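Local coordinates for protein uncharacterized metal-dependent hydrolase (Pyrococcus furiosus, PDB 3ICJ) that probably hydrolyses carbon-nitrogen bonds other than peptide bonds, as a zinc-dependent member of the amidohydrolase family with two zinc ions bound in its active site, at residues 164-169 against 201-206; 181-186 against 212-217; 64-69 against 75-80; 38-43 against 91-96; 357-362 against 386-391. All blocks are in the same frame, centred on the assembly; numbering follows the deposited sequence.

Overall arrangement
Contacts 1, 4 and 5 are buried, contact 2 is partly buried and contact 3 lies at the surface; apolar packing runs through all five, joined in contact 4 by a backbone approach at a glycine. Contacts 1 and 2 share helix 200-214: its start packs on a sheet through aromatic rings, its end on helix 177-183 through aliphatic groups alone, and the two touch where Ser206 meets Leu183 and Leu185. Across the chain's centre, contacts 3 and 4 work on the small sheet near the N-terminus, with Ala78 against Ala39; contact 3 nests in the loop that contact 4 closes. Contact 5 stands apart, its Phe362 side chain about 10 Å from that of the zinc ligand His348.

Contact 1 of 5, residues 164-169 against 201-206; sequences FLYRRC and RALEES
Strand 164-167 and helix 201-206 run at 136° to each other, their axes no closer than 11.9 Å, so the gap between Phe164 and Tyr166 on one side and Leu203 and Ser206 on the other is bridged by side chains. Leu203 carries most of it from the helix. Its CG is anti to the backbone N (chi1 169°), and this swings CD1 toward the strand, where the one methyl serves two rings: it lies 3.8 Å from CZ of Phe164, at the edge of that ring and near its plane, and equally close to CE1 of Tyr166, which it approaches obliquely. The rings also meet each other, the CE2 corner of Phe164 standing over the rim of one face of Tyr166. This is helix-on-sheet packing: helix 200-214 lies against the mixed sheet in which strand 163-167 runs between strands 137-142 and 172-175, and Ala173 of the latter also touches Leu203. One turn beyond Leu203, Ser206 turns its CB to the Phe164 ring, 4.0 Å from CE1. The hydroxyl of this buried serine bends back along the helix instead, and its OG donates to the carbonyl O of Ala202 at 2.8 Å. That oxygen also takes the helical bond from Ser206 N, and the two donors come from opposite faces of the carbonyl plane.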
# COMPACT_ATOMS: atom_id res chain seq x y z
N PHE A 164 -3.87 -17.90 -16.50
CA PHE A 164 -2.52 -17.37 -16.30
C PHE A 164 -2.15 -17.64 -14.85
O PHE A 164 -2.77 -17.09 -13.93
CB PHE A 164 -2.50 -15.86 -16.62
CG PHE A 164 -1.13 -15.21 -16.49
CD1 PHE A 164 -0.35 -15.01 -17.61
CD2 PHE A 164 -0.65 -14.79 -15.25
CE1 PHE A 164 0.91 -14.41 -17.50
CE2 PHE A 164 0.61 -14.20 -15.13
CZ PHE A 164 1.39 -14.01 -16.26
N LEU A 165 -1.16 -18.51 -14.64
CA LEU A 165 -0.86 -19.04 -13.31
C LEU A 165 0.59 -18.82 -12.87
O LEU A 165 1.50 -19.40 -13.44
CB LEU A 165 -1.18 -20.54 -13.25
CG LEU A 165 -2.55 -21.03 -13.73
CD1 LEU A 165 -2.56 -22.55 -13.83
CD2 LEU A 165 -3.66 -20.55 -12.82
N TYR A 166 0.78 -17.98 -11.85
CA TYR A 166 2.10 -17.75 -11.30
C TYR A 166 2.66 -19.00 -10.64
O TYR A 166 1.91 -19.81 -10.09
CB TYR A 166 2.06 -16.60 -10.28
CG TYR A 166 1.88 -15.24 -10.91
CD1 TYR A 166 2.97 -14.52 -11.40
CD2 TYR A 166 0.62 -14.66 -11.01
CE1 TYR A 166 2.80 -13.28 -11.97
CE2 TYR A 166 0.45 -13.41 -11.58
CZ TYR A 166 1.54 -12.73 -12.06
OH TYR A 166 1.38 -11.48 -12.63
N ARG A 167 3.98 -19.16 -10.70
CA ARG A 167 4.69 -20.04 -9.78
C ARG A 167 4.79 -19.42 -8.39
O ARG A 167 4.53 -18.23 -8.21
CB ARG A 167 6.08 -20.37 -10.31
CG ARG A 167 6.71 -21.60 -9.70
CD ARG A 167 8.13 -21.81 -10.19
NE ARG A 167 8.79 -22.93 -9.53
CZ ARG A 167 9.33 -22.88 -8.32
NH1 ARG A 167 9.29 -21.75 -7.63
NH2 ARG A 167 9.90 -23.95 -7.80
N ARG A 168 5.17 -20.23 -7.41
CA ARG A 168 5.33 -19.76 -6.04
C ARG A 168 6.11 -18.45 -6.00
O ARG A 168 5.68 -17.48 -5.39
CB ARG A 168 6.03 -20.82 -5.19
CG ARG A 168 5.09 -21.62 -4.30
CD ARG A 168 5.85 -22.68 -3.52
NE ARG A 168 6.86 -22.10 -2.64
CZ ARG A 168 8.17 -22.12 -2.89
NH1 ARG A 168 8.62 -22.70 -3.99
NH2 ARG A 168 9.01 -21.57 -2.03
N CYS A 169 7.27 -18.44 -6.66
CA CYS A 169 8.21 -17.33 -6.53
C CYS A 169 7.63 -16.05 -7.11
O CYS A 169 8.09 -14.95 -6.79
CB CYS A 169 9.53 -17.67 -7.22
SG CYS A 169 9.35 -18.42 -8.86
N ARG A 201 11.97 -11.14 -18.03
CA ARG A 201 11.47 -9.99 -18.78
C ARG A 201 10.07 -10.26 -19.33
O ARG A 201 9.19 -9.40 -19.24
CB ARG A 201 12.43 -9.65 -19.92
CG ARG A 201 13.49 -8.62 -19.55
CD ARG A 201 13.82 -8.67 -18.07
NE ARG A 201 13.76 -7.35 -17.45
CZ ARG A 201 13.69 -7.14 -16.14
NH1 ARG A 201 13.66 -8.16 -15.31
NH2 ARG A 201 13.65 -5.90 -15.67
N ALA A 202 9.88 -11.45 -19.88
CA ALA A 202 8.69 -11.74 -20.67
C ALA A 202 7.48 -11.88 -19.78
O ALA A 202 6.37 -11.60 -20.17
CB ALA A 202 8.89 -12.97 -21.49
N LEU A 203 7.74 -12.30 -18.55
CA LEU A 203 6.72 -12.30 -17.50
C LEU A 203 6.31 -10.87 -17.09
O LEU A 203 5.12 -10.58 -16.98
CB LEU A 203 7.19 -13.09 -16.28
CG LEU A 203 6.36 -12.98 -14.99
CD1 LEU A 203 4.94 -13.52 -15.14
CD2 LEU A 203 7.04 -13.73 -13.91
N GLU A 204 7.30 -10.01 -16.85
CA GLU A 204 7.07 -8.57 -16.62
C GLU A 204 6.25 -7.92 -17.73
O GLU A 204 5.30 -7.20 -17.45
CB GLU A 204 8.40 -7.82 -16.46
CG GLU A 204 9.06 -7.96 -15.10
CD GLU A 204 10.48 -7.38 -15.09
OE1 GLU A 204 10.76 -6.41 -15.84
OE2 GLU A 204 11.33 -7.91 -14.33
N GLU A 205 6.63 -8.17 -18.98
CA GLU A 205 5.88 -7.71 -20.16
C GLU A 205 4.46 -8.31 -20.25
O GLU A 205 3.51 -7.60 -20.60
CB GLU A 205 6.69 -7.97 -21.45
CG GLU A 205 5.92 -7.90 -22.78
CD GLU A 205 5.79 -6.49 -23.38
OE1 GLU A 205 5.66 -6.41 -24.62
OE2 GLU A 205 5.81 -5.48 -22.64
N SER A 206 4.33 -9.60 -19.93
CA SER A 206 3.01 -10.26 -19.82
C SER A 206 2.09 -9.54 -18.85
O SER A 206 0.94 -9.28 -19.19
CB SER A 206 3.14 -11.73 -19.38
OG SER A 206 3.73 -12.54 -20.38

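Contact 2 of 5, residues 181-186 against 212-217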
# COMPACT_ATOMS: atom_id res chain seq x y z
N ASP A 181 -2.54 -16.32 -27.05
CA ASP A 181 -3.14 -15.62 -28.20
C ASP A 181 -3.51 -14.17 -27.87
O ASP A 181 -3.40 -13.28 -28.73
CB ASP A 181 -4.39 -16.36 -28.71
CG ASP A 181 -4.07 -17.69 -29.41
OD1 ASP A 181 -2.88 -17.98 -29.71
OD2 ASP A 181 -5.03 -18.45 -29.68
N LEU A 182 -3.95 -13.94 -26.64
CA LEU A 182 -4.29 -12.59 -26.19
C LEU A 182 -3.06 -11.71 -25.99
O LEU A 182 -3.11 -10.50 -26.22
CB LEU A 182 -5.15 -12.62 -24.92
CG LEU A 182 -6.58 -13.16 -24.97
CD1 LEU A 182 -7.23 -12.98 -23.60
CD2 LEU A 182 -7.44 -12.50 -26.07
N LEU A 183 -1.95 -12.33 -25.58
CA LEU A 183 -0.72 -11.57 -25.28
C LEU A 183 0.07 -11.14 -26.51
O LEU A 183 0.57 -10.02 -26.56
CB LEU A 183 0.18 -12.34 -24.30
CG LEU A 183 -0.23 -12.40 -22.82
CD1 LEU A 183 0.82 -13.14 -22.03
CD2 LEU A 183 -0.41 -11.02 -22.22
N ASN A 184 0.19 -12.04 -27.49
CA ASN A 184 1.01 -11.80 -28.68
C ASN A 184 2.46 -11.37 -28.38
O ASN A 184 2.95 -10.41 -28.98
CB ASN A 184 0.32 -10.82 -29.63
CG ASN A 184 -0.35 -11.51 -30.78
OD1 ASN A 184 -0.02 -11.26 -31.93
ND2 ASN A 184 -1.28 -12.41 -30.47
N LEU A 185 3.11 -12.06 -27.45
CA LEU A 185 4.50 -11.77 -27.06
C LEU A 185 5.47 -12.07 -28.20
O LEU A 185 5.26 -13.02 -28.94
CB LEU A 185 4.91 -12.63 -25.87
CG LEU A 185 4.16 -12.52 -24.55
CD1 LEU A 185 4.62 -13.68 -23.68
CD2 LEU A 185 4.42 -11.17 -23.88
N LYS A 186 6.52 -11.26 -28.30
CA LYS A 186 7.59 -11.48 -29.29
C LYS A 186 8.47 -12.63 -28.80
O LYS A 186 8.62 -12.81 -27.58
CB LYS A 186 8.40 -10.19 -29.49
CG LYS A 186 7.56 -8.98 -29.88
CD LYS A 186 8.41 -7.75 -30.11
CE LYS A 186 7.54 -6.51 -30.27
NZ LYS A 186 8.31 -5.40 -30.90
N GLU A 212 -2.64 -3.32 -18.85
CA GLU A 212 -2.92 -2.17 -19.72
C GLU A 212 -3.87 -2.47 -20.89
O GLU A 212 -4.70 -1.62 -21.23
CB GLU A 212 -1.61 -1.57 -20.24
CG GLU A 212 -0.69 -1.06 -19.14
CD GLU A 212 0.61 -0.49 -19.67
OE1 GLU A 212 1.32 0.16 -18.88
OE2 GLU A 212 0.93 -0.68 -20.86
N LYS A 213 -3.74 -3.64 -21.50
CA LYS A 213 -4.54 -4.00 -22.67
C LYS A 213 -5.76 -4.90 -22.40
O LYS A 213 -6.84 -4.61 -22.87
CB LYS A 213 -3.68 -4.62 -23.78
CG LYS A 213 -4.44 -4.83 -25.09
CD LYS A 213 -3.67 -5.63 -26.13
CE LYS A 213 -4.53 -5.80 -27.39
NZ LYS A 213 -3.87 -6.64 -28.42
N ILE A 214 -5.57 -5.98 -21.63
CA ILE A 214 -6.58 -7.05 -21.52
C ILE A 214 -7.68 -6.79 -20.46
O ILE A 214 -8.87 -6.91 -20.76
CB ILE A 214 -5.91 -8.42 -21.29
CG1 ILE A 214 -4.98 -8.73 -22.46
CG2 ILE A 214 -6.95 -9.53 -21.12
CD1 ILE A 214 -3.85 -9.65 -22.09
N LEU A 215 -7.27 -6.46 -19.24
CA LEU A 215 -8.22 -6.07 -18.19
C LEU A 215 -9.00 -4.80 -18.56
O LEU A 215 -8.46 -3.92 -19.21
CB LEU A 215 -7.51 -5.90 -16.85
CG LEU A 215 -6.81 -7.16 -16.33
CD1 LEU A 215 -6.00 -6.85 -15.09
CD2 LEU A 215 -7.79 -8.30 -16.08
N THR A 216 -10.27 -4.75 -18.19
CA THR A 216 -11.14 -3.64 -18.57
C THR A 216 -11.37 -2.73 -17.37
O THR A 216 -10.96 -3.06 -16.25
CB THR A 216 -12.52 -4.12 -19.09
OG1 THR A 216 -13.25 -4.75 -18.02
CG2 THR A 216 -12.37 -5.09 -20.26
N VAL A 217 -12.02 -1.59 -17.60
CA VAL A 217 -12.45 -0.68 -16.53
C VAL A 217 -13.35 -1.41 -15.51
O VAL A 217 -13.13 -1.30 -14.32
CB VAL A 217 -13.13 0.60 -17.08
CG1 VAL A 217 -13.84 1.40 -15.95
CG2 VAL A 217 -12.10 1.47 -17.81
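Ile214, in the last turn of helix 200-214, packs against Leu182 and Leu183 at the end of helix 177-183, a helix-end to helix-end contact made of aliphatic groups. Along 212-217 the helix first widens into a pi-type turn at 212-214. Ile214 carries the contact with both branches. Its CG2 is anti to the backbone N and meets CD1 of Leu182 at 4.3 Å, a looser touch on the exposed side. The CG1 arm, anti to the carbonyl carbon (chi1 -59°), carries CD1 to the buried Leu183, whose side chain it crosses at about a right angle. The CB of Leu183 points away from the isoleucine; the touch is made by CD2, and the same residue packs on Ser206 and Ile209 of helix 200-214. Arg135 NH2 hydrogen-bonds the Ile214 carbonyl, and Ile136 touches the isoleucine side chain. At Leu215 the chain leaves the helix, and its side chain turns to Tyr220 and Tyr223 of helix 217-233, for which Thr216 is the N-cap. The tightest point is Leu183 CD2 against Ile214 CD1, 3.7 Å apart.

Contact 3 of 5, residues 64-69 against 75-80; sequences RVLYAG and LRIAEL
Tyr67 has CG anti to its own N (chi1 175°), while Ile77 sets CG1 anti to the carbonyl carbon (chi1 -67°); together these torsions bring the isoleucine CD1 over one face of the tyrosine ring. The methyl sits 4.3 Å from the ring centroid and 27° off the normal, a CH-pi contact displaced toward the near end of the ring: CD1 is 3.8 Å from CG and 4.0 Å from CB of Tyr67. The other branch of Ile77 takes the neighbouring residue, with CG2 at 4.2 Å from CD2 of Leu66. One helix residue therefore spans two consecutive strand residues, and both have their CB directed at it. That is possible because Leu66 and Tyr67 form a classic beta bulge opposite Val59, where strand 64-69 pairs with strand 57-61; in a regular strand, successive side chains would alternate sides. Helix 71-81 follows the strand and folds back over the sheet, where Ile77 also touches Met37 and Ala78 lies on Ala39 and Ile85. On the helix itself, NE of Arg76 makes a salt bridge to OE1 of Glu79 at 3.2 Å, the carboxylate oxygen lying in the guanidinium plane, while CG of Leu80 rests over the rim of one guanidinium face.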
# COMPACT_ATOMS: atom_id res chain seq x y z
N ARG A 64 -18.38 14.37 10.78
CA ARG A 64 -17.32 15.05 11.52
C ARG A 64 -17.58 14.98 13.01
O ARG A 64 -18.72 14.85 13.43
CB ARG A 64 -17.22 16.51 11.12
CG ARG A 64 -17.17 16.73 9.63
CD ARG A 64 -15.93 17.47 9.28
NE ARG A 64 -15.66 17.42 7.86
CZ ARG A 64 -14.49 17.74 7.32
NH1 ARG A 64 -13.49 18.14 8.10
NH2 ARG A 64 -14.33 17.68 6.01
N VAL A 65 -16.52 15.08 13.81
CA VAL A 65 -16.64 15.08 15.26
C VAL A 65 -17.09 16.48 15.69
O VAL A 65 -16.48 17.48 15.34
CB VAL A 65 -15.30 14.68 15.95
CG1 VAL A 65 -15.37 14.88 17.47
CG2 VAL A 65 -14.91 13.23 15.60
N LEU A 66 -18.16 16.51 16.46
CA LEU A 66 -18.77 17.74 16.94
C LEU A 66 -18.28 18.05 18.36
O LEU A 66 -18.06 19.22 18.72
CB LEU A 66 -20.30 17.58 16.94
CG LEU A 66 -21.05 18.79 17.51
CD1 LEU A 66 -20.89 19.95 16.54
CD2 LEU A 66 -22.48 18.51 17.78
N TYR A 67 -18.15 16.99 19.15
CA TYR A 67 -17.77 17.09 20.56
C TYR A 67 -17.04 15.80 20.98
O TYR A 67 -17.47 14.70 20.65
CB TYR A 67 -19.04 17.33 21.44
CG TYR A 67 -18.76 17.32 22.93
CD1 TYR A 67 -18.23 18.44 23.57
CD2 TYR A 67 -18.98 16.17 23.69
CE1 TYR A 67 -17.93 18.41 24.93
CE2 TYR A 67 -18.70 16.13 25.04
CZ TYR A 67 -18.17 17.25 25.66
OH TYR A 67 -17.90 17.20 27.01
N ALA A 68 -15.96 15.97 21.73
CA ALA A 68 -15.27 14.86 22.39
C ALA A 68 -15.04 15.25 23.86
O ALA A 68 -14.39 16.26 24.13
CB ALA A 68 -13.93 14.58 21.68
N GLY A 69 -15.62 14.49 24.80
CA GLY A 69 -15.53 14.85 26.23
C GLY A 69 -16.35 13.91 27.09
O GLY A 69 -16.38 12.70 26.82
N LEU A 75 -24.40 13.03 25.87
CA LEU A 75 -25.78 12.57 25.96
C LEU A 75 -26.74 13.76 25.90
O LEU A 75 -27.74 13.73 25.16
CB LEU A 75 -25.97 11.72 27.22
CG LEU A 75 -27.37 11.20 27.55
CD1 LEU A 75 -27.98 10.44 26.37
CD2 LEU A 75 -27.33 10.31 28.79
N ARG A 76 -26.42 14.81 26.64
CA ARG A 76 -27.25 16.01 26.71
C ARG A 76 -27.31 16.74 25.35
O ARG A 76 -28.36 17.24 24.97
CB ARG A 76 -26.74 16.95 27.81
CG ARG A 76 -27.66 18.10 28.18
CD ARG A 76 -28.73 17.71 29.20
NE ARG A 76 -30.05 17.61 28.58
CZ ARG A 76 -30.86 18.64 28.37
NH1 ARG A 76 -32.05 18.43 27.81
NH2 ARG A 76 -30.50 19.88 28.71
N ILE A 77 -26.19 16.79 24.63
CA ILE A 77 -26.16 17.42 23.30
C ILE A 77 -27.10 16.70 22.32
O ILE A 77 -27.93 17.33 21.64
CB ILE A 77 -24.72 17.52 22.73
CG1 ILE A 77 -23.88 18.50 23.57
CG2 ILE A 77 -24.73 17.98 21.25
CD1 ILE A 77 -22.38 18.59 23.16
N ALA A 78 -27.01 15.37 22.31
CA ALA A 78 -27.83 14.53 21.44
C ALA A 78 -29.30 14.53 21.83
O ALA A 78 -30.18 14.41 20.96
CB ALA A 78 -27.28 13.12 21.43
N GLU A 79 -29.58 14.68 23.13
CA GLU A 79 -30.95 14.85 23.60
C GLU A 79 -31.54 16.15 23.07
O GLU A 79 -32.67 16.17 22.61
CB GLU A 79 -31.02 14.82 25.12
CG GLU A 79 -30.96 13.44 25.73
CD GLU A 79 -30.80 13.47 27.25
OE1 GLU A 79 -30.77 14.57 27.86
OE2 GLU A 79 -30.69 12.37 27.83
N LEU A 80 -30.77 17.24 23.11
CA LEU A 80 -31.27 18.54 22.66
C LEU A 80 -31.46 18.63 21.15
O LEU A 80 -32.40 19.27 20.68
CB LEU A 80 -30.34 19.67 23.12
CG LEU A 80 -30.28 19.98 24.62
CD1 LEU A 80 -29.09 20.85 24.85
CD2 LEU A 80 -31.56 20.64 25.14

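Contact 4 of 5, residues 38-43 against 91-96; sequences KALING and KFVMPA
Gly43 and Lys91 meet through their backbones, the CA of Gly43 standing 3.5 Å from the carbonyl O of Lys91, and their CA atoms are only 5.1 Å apart. Further along, CD1 of Leu40 reaches CG2 of Val93 at 4.4 Å, a light touch between two buried side chains whose CB atoms both face across the gap. The segments diverge from the Gly43-Lys91 approach, strand 92-95 running away from strand 38-41. The next shell sets the two touching points. Asn42, with positive phi, turns the chain out of the strand, its N bound to Ser71 OG and its ND2 to Asp87 OD1, and so delivers Gly43 to Lys91. On the other side Lys91 NZ folds back on the carbonyl O of Leu88. Val93 is packed on Ile45, Leu88 and Tyr494 as well, while Leu40 is fixed in the sheet by backbone bonds to Leu58. The arrangement is a junction of two sheets: strand 37-41 belongs to the small N-terminal one, and strand 92-102 to the larger sheet that carries His101, a zinc ligand, consistent with the barrel and accessory beta domain of the amidohydrolase fold.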
# COMPACT_ATOMS: atom_id res chain seq x y z
N LYS A 38 -25.09 11.33 15.71
CA LYS A 38 -24.97 10.27 16.72
C LYS A 38 -24.01 10.61 17.87
O LYS A 38 -22.97 11.23 17.67
CB LYS A 38 -24.65 8.89 16.10
CG LYS A 38 -23.47 8.83 15.14
CD LYS A 38 -23.42 7.49 14.39
CE LYS A 38 -24.61 7.32 13.45
NZ LYS A 38 -24.70 5.95 12.89
N ALA A 39 -24.41 10.20 19.07
CA ALA A 39 -23.56 10.27 20.23
C ALA A 39 -23.20 8.84 20.65
O ALA A 39 -24.08 8.02 20.89
CB ALA A 39 -24.24 11.04 21.36
N LEU A 40 -21.91 8.55 20.71
CA LEU A 40 -21.39 7.30 21.27
C LEU A 40 -21.05 7.61 22.73
O LEU A 40 -20.20 8.46 23.00
CB LEU A 40 -20.14 6.83 20.52
CG LEU A 40 -20.11 6.95 19.00
CD1 LEU A 40 -18.72 6.61 18.49
CD2 LEU A 40 -21.14 6.03 18.36
N ILE A 41 -21.72 6.93 23.66
CA ILE A 41 -21.60 7.24 25.10
C ILE A 41 -21.23 6.00 25.92
O ILE A 41 -21.20 4.89 25.37
CB ILE A 41 -22.89 7.91 25.66
CG1 ILE A 41 -24.11 7.00 25.49
CG2 ILE A 41 -23.16 9.27 24.98
CD1 ILE A 41 -25.18 7.29 26.49
N ASN A 42 -20.93 6.18 27.21
CA ASN A 42 -20.70 5.06 28.16
C ASN A 42 -19.61 4.05 27.68
O ASN A 42 -19.76 2.83 27.79
CB ASN A 42 -22.04 4.39 28.53
CG ASN A 42 -21.93 3.41 29.70
OD1 ASN A 42 -21.16 3.62 30.64
ND2 ASN A 42 -22.72 2.33 29.64
N GLY A 43 -18.52 4.59 27.14
CA GLY A 43 -17.37 3.77 26.75
C GLY A 43 -16.08 4.57 26.83
O GLY A 43 -16.06 5.67 27.38
N LYS A 91 -17.27 -0.52 25.83
CA LYS A 91 -16.41 -0.83 24.69
C LYS A 91 -15.46 0.31 24.37
O LYS A 91 -15.62 1.44 24.86
CB LYS A 91 -17.22 -1.20 23.45
CG LYS A 91 -17.77 -2.62 23.46
CD LYS A 91 -18.52 -2.91 22.16
CE LYS A 91 -19.54 -4.01 22.34
NZ LYS A 91 -20.68 -3.55 23.19
N PHE A 92 -14.46 0.01 23.55
CA PHE A 92 -13.44 0.99 23.19
C PHE A 92 -13.61 1.52 21.76
O PHE A 92 -13.99 0.77 20.86
CB PHE A 92 -12.03 0.41 23.40
CG PHE A 92 -11.75 0.02 24.84
CD1 PHE A 92 -11.07 0.91 25.68
CD2 PHE A 92 -12.16 -1.20 25.35
CE1 PHE A 92 -10.83 0.57 27.02
CE2 PHE A 92 -11.91 -1.55 26.68
CZ PHE A 92 -11.24 -0.66 27.51
N VAL A 93 -13.36 2.81 21.57
CA VAL A 93 -13.36 3.42 20.24
C VAL A 93 -11.94 3.97 19.96
O VAL A 93 -11.25 4.40 20.89
CB VAL A 93 -14.43 4.53 20.12
CG1 VAL A 93 -14.43 5.17 18.74
CG2 VAL A 93 -15.84 3.98 20.42
N MET A 94 -11.52 3.95 18.70
CA MET A 94 -10.25 4.60 18.29
C MET A 94 -10.36 5.12 16.84
O MET A 94 -11.22 4.64 16.09
CB MET A 94 -9.05 3.62 18.46
CG MET A 94 -8.98 2.42 17.46
SD MET A 94 -7.40 1.47 17.50
CE MET A 94 -6.42 2.44 16.35
N PRO A 95 -9.50 6.09 16.44
CA PRO A 95 -9.49 6.49 15.03
C PRO A 95 -9.22 5.27 14.16
O PRO A 95 -8.42 4.39 14.55
CB PRO A 95 -8.32 7.49 14.95
CG PRO A 95 -8.15 7.99 16.37
CD PRO A 95 -8.44 6.78 17.21
N ALA A 96 -9.91 5.19 13.02
CA ALA A 96 -9.71 4.09 12.10
C ALA A 96 -8.29 4.13 11.53
O ALA A 96 -7.64 5.19 11.49
CB ALA A 96 -10.76 4.11 10.98

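Contact 5 of 5, residues 357-362 against 386-391; sequences VALDAF and KELKVR
The Phe362 ring meets Val390 obliquely: CG1 of the valine lies 4.0 Å from CE2 and 4.1 Å from CD2, and the two side chains cross at about a right angle. Val390 divides its branches. CG1, anti to the backbone N (chi1 -173°), goes to the ring, while CG2 turns to Leu359 and meets its CD2 at 3.7 Å, the closest approach between the segments. The same CD2 of Leu359 then takes CD1 of Leu388 at 4.1 Å, so one methyl touches two residues of the other segment. Leu388 CD1 also rests 3.9 Å from the carbonyl O of Leu359, packing on the helix backbone as well as on its side chain. The helix carrying Leu388 ends in a Schellman motif with Lys389 at positive phi, and this turn lets both Leu388 and Val390 face helix 352-365. Ser368 binds the Leu388 carbonyl. The Phe362 side chain is about 10 Å from that of His348, a zinc ligand. Phe362 and Val390 both touch Ile371 of strand 370-371, and Ile335 of helix 328-338 touches the ring. The end of helix 379-388 and the turn after it pack on helix 352-365, outside the parallel strands 346-349, 370-371 and 391-394.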
# COMPACT_ATOMS: atom_id res chain seq x y z
N VAL A 357 19.34 10.15 -3.96
CA VAL A 357 18.79 10.66 -5.23
C VAL A 357 17.48 11.41 -4.97
O VAL A 357 17.28 12.52 -5.49
CB VAL A 357 18.60 9.51 -6.28
CG1 VAL A 357 17.77 10.00 -7.51
CG2 VAL A 357 19.96 9.00 -6.75
N ALA A 358 16.61 10.81 -4.14
CA ALA A 358 15.33 11.42 -3.76
C ALA A 358 15.50 12.72 -2.97
O ALA A 358 14.86 13.71 -3.27
CB ALA A 358 14.46 10.42 -2.98
N LEU A 359 16.39 12.71 -1.97
CA LEU A 359 16.73 13.93 -1.22
C LEU A 359 17.32 15.04 -2.08
O LEU A 359 16.91 16.20 -1.94
CB LEU A 359 17.64 13.61 -0.02
CG LEU A 359 17.06 12.71 1.08
CD1 LEU A 359 18.15 12.33 2.08
CD2 LEU A 359 15.90 13.35 1.79
N ASP A 360 18.24 14.69 -2.99
CA ASP A 360 18.78 15.64 -3.96
C ASP A 360 17.69 16.26 -4.81
O ASP A 360 17.73 17.46 -5.10
CB ASP A 360 19.77 14.96 -4.92
CG ASP A 360 21.10 14.60 -4.26
OD1 ASP A 360 21.40 15.07 -3.13
OD2 ASP A 360 21.85 13.84 -4.89
N ALA A 361 16.74 15.44 -5.26
CA ALA A 361 15.68 15.91 -6.13
C ALA A 361 14.75 16.88 -5.40
O ALA A 361 14.35 17.90 -5.98
CB ALA A 361 14.92 14.75 -6.69
N PHE A 362 14.41 16.56 -4.15
CA PHE A 362 13.55 17.41 -3.32
C PHE A 362 14.24 18.72 -2.94
O PHE A 362 13.60 19.78 -2.95
CB PHE A 362 13.07 16.69 -2.05
CG PHE A 362 12.13 15.55 -2.30
CD1 PHE A 362 11.26 15.56 -3.38
CD2 PHE A 362 12.11 14.45 -1.43
CE1 PHE A 362 10.39 14.49 -3.60
CE2 PHE A 362 11.25 13.39 -1.65
CZ PHE A 362 10.39 13.40 -2.73
N LYS A 386 15.35 15.48 8.30
CA LYS A 386 14.80 16.40 9.30
C LYS A 386 14.62 17.81 8.72
O LYS A 386 13.54 18.38 8.83
CB LYS A 386 15.73 16.45 10.53
CG LYS A 386 15.20 17.24 11.72
CD LYS A 386 16.29 17.26 12.81
CE LYS A 386 16.08 18.39 13.81
NZ LYS A 386 15.07 18.03 14.83
N GLU A 387 15.69 18.34 8.09
CA GLU A 387 15.76 19.73 7.59
C GLU A 387 14.82 20.01 6.42
O GLU A 387 14.22 21.09 6.34
CB GLU A 387 17.23 20.11 7.29
CG GLU A 387 17.54 20.87 5.99
CD GLU A 387 18.92 20.47 5.38
OE1 GLU A 387 18.98 20.20 4.16
OE2 GLU A 387 19.93 20.42 6.12
N LEU A 388 14.68 19.04 5.52
CA LEU A 388 13.78 19.12 4.37
C LEU A 388 12.34 18.70 4.72
O LEU A 388 11.45 18.81 3.86
CB LEU A 388 14.30 18.24 3.23
CG LEU A 388 15.59 18.60 2.49
CD1 LEU A 388 16.00 17.44 1.60
CD2 LEU A 388 15.43 19.92 1.71
N LYS A 389 12.14 18.18 5.94
CA LYS A 389 10.81 17.73 6.44
C LYS A 389 10.14 16.73 5.48
O LYS A 389 8.92 16.78 5.26
CB LYS A 389 9.87 18.92 6.71
CG LYS A 389 10.46 20.04 7.60
CD LYS A 389 9.50 21.24 7.66
CE LYS A 389 9.86 22.21 8.78
NZ LYS A 389 10.93 23.15 8.38
N VAL A 390 10.95 15.82 4.93
CA VAL A 390 10.45 14.78 4.02
C VAL A 390 9.55 13.81 4.78
O VAL A 390 9.93 13.29 5.84
CB VAL A 390 11.60 13.98 3.38
CG1 VAL A 390 11.06 13.02 2.30
CG2 VAL A 390 12.65 14.92 2.78
N ARG A 391 8.36 13.57 4.24
CA ARG A 391 7.43 12.63 4.83
C ARG A 391 7.82 11.24 4.38
O ARG A 391 8.32 11.07 3.26
CB ARG A 391 6.02 12.98 4.41
CG ARG A 391 5.52 14.31 5.02
CD ARG A 391 4.38 14.91 4.23
NE ARG A 391 4.81 15.55 2.98
CZ ARG A 391 4.37 15.24 1.76
NH1 ARG A 391 3.45 14.30 1.60
NH2 ARG A 391 4.83 15.88 0.69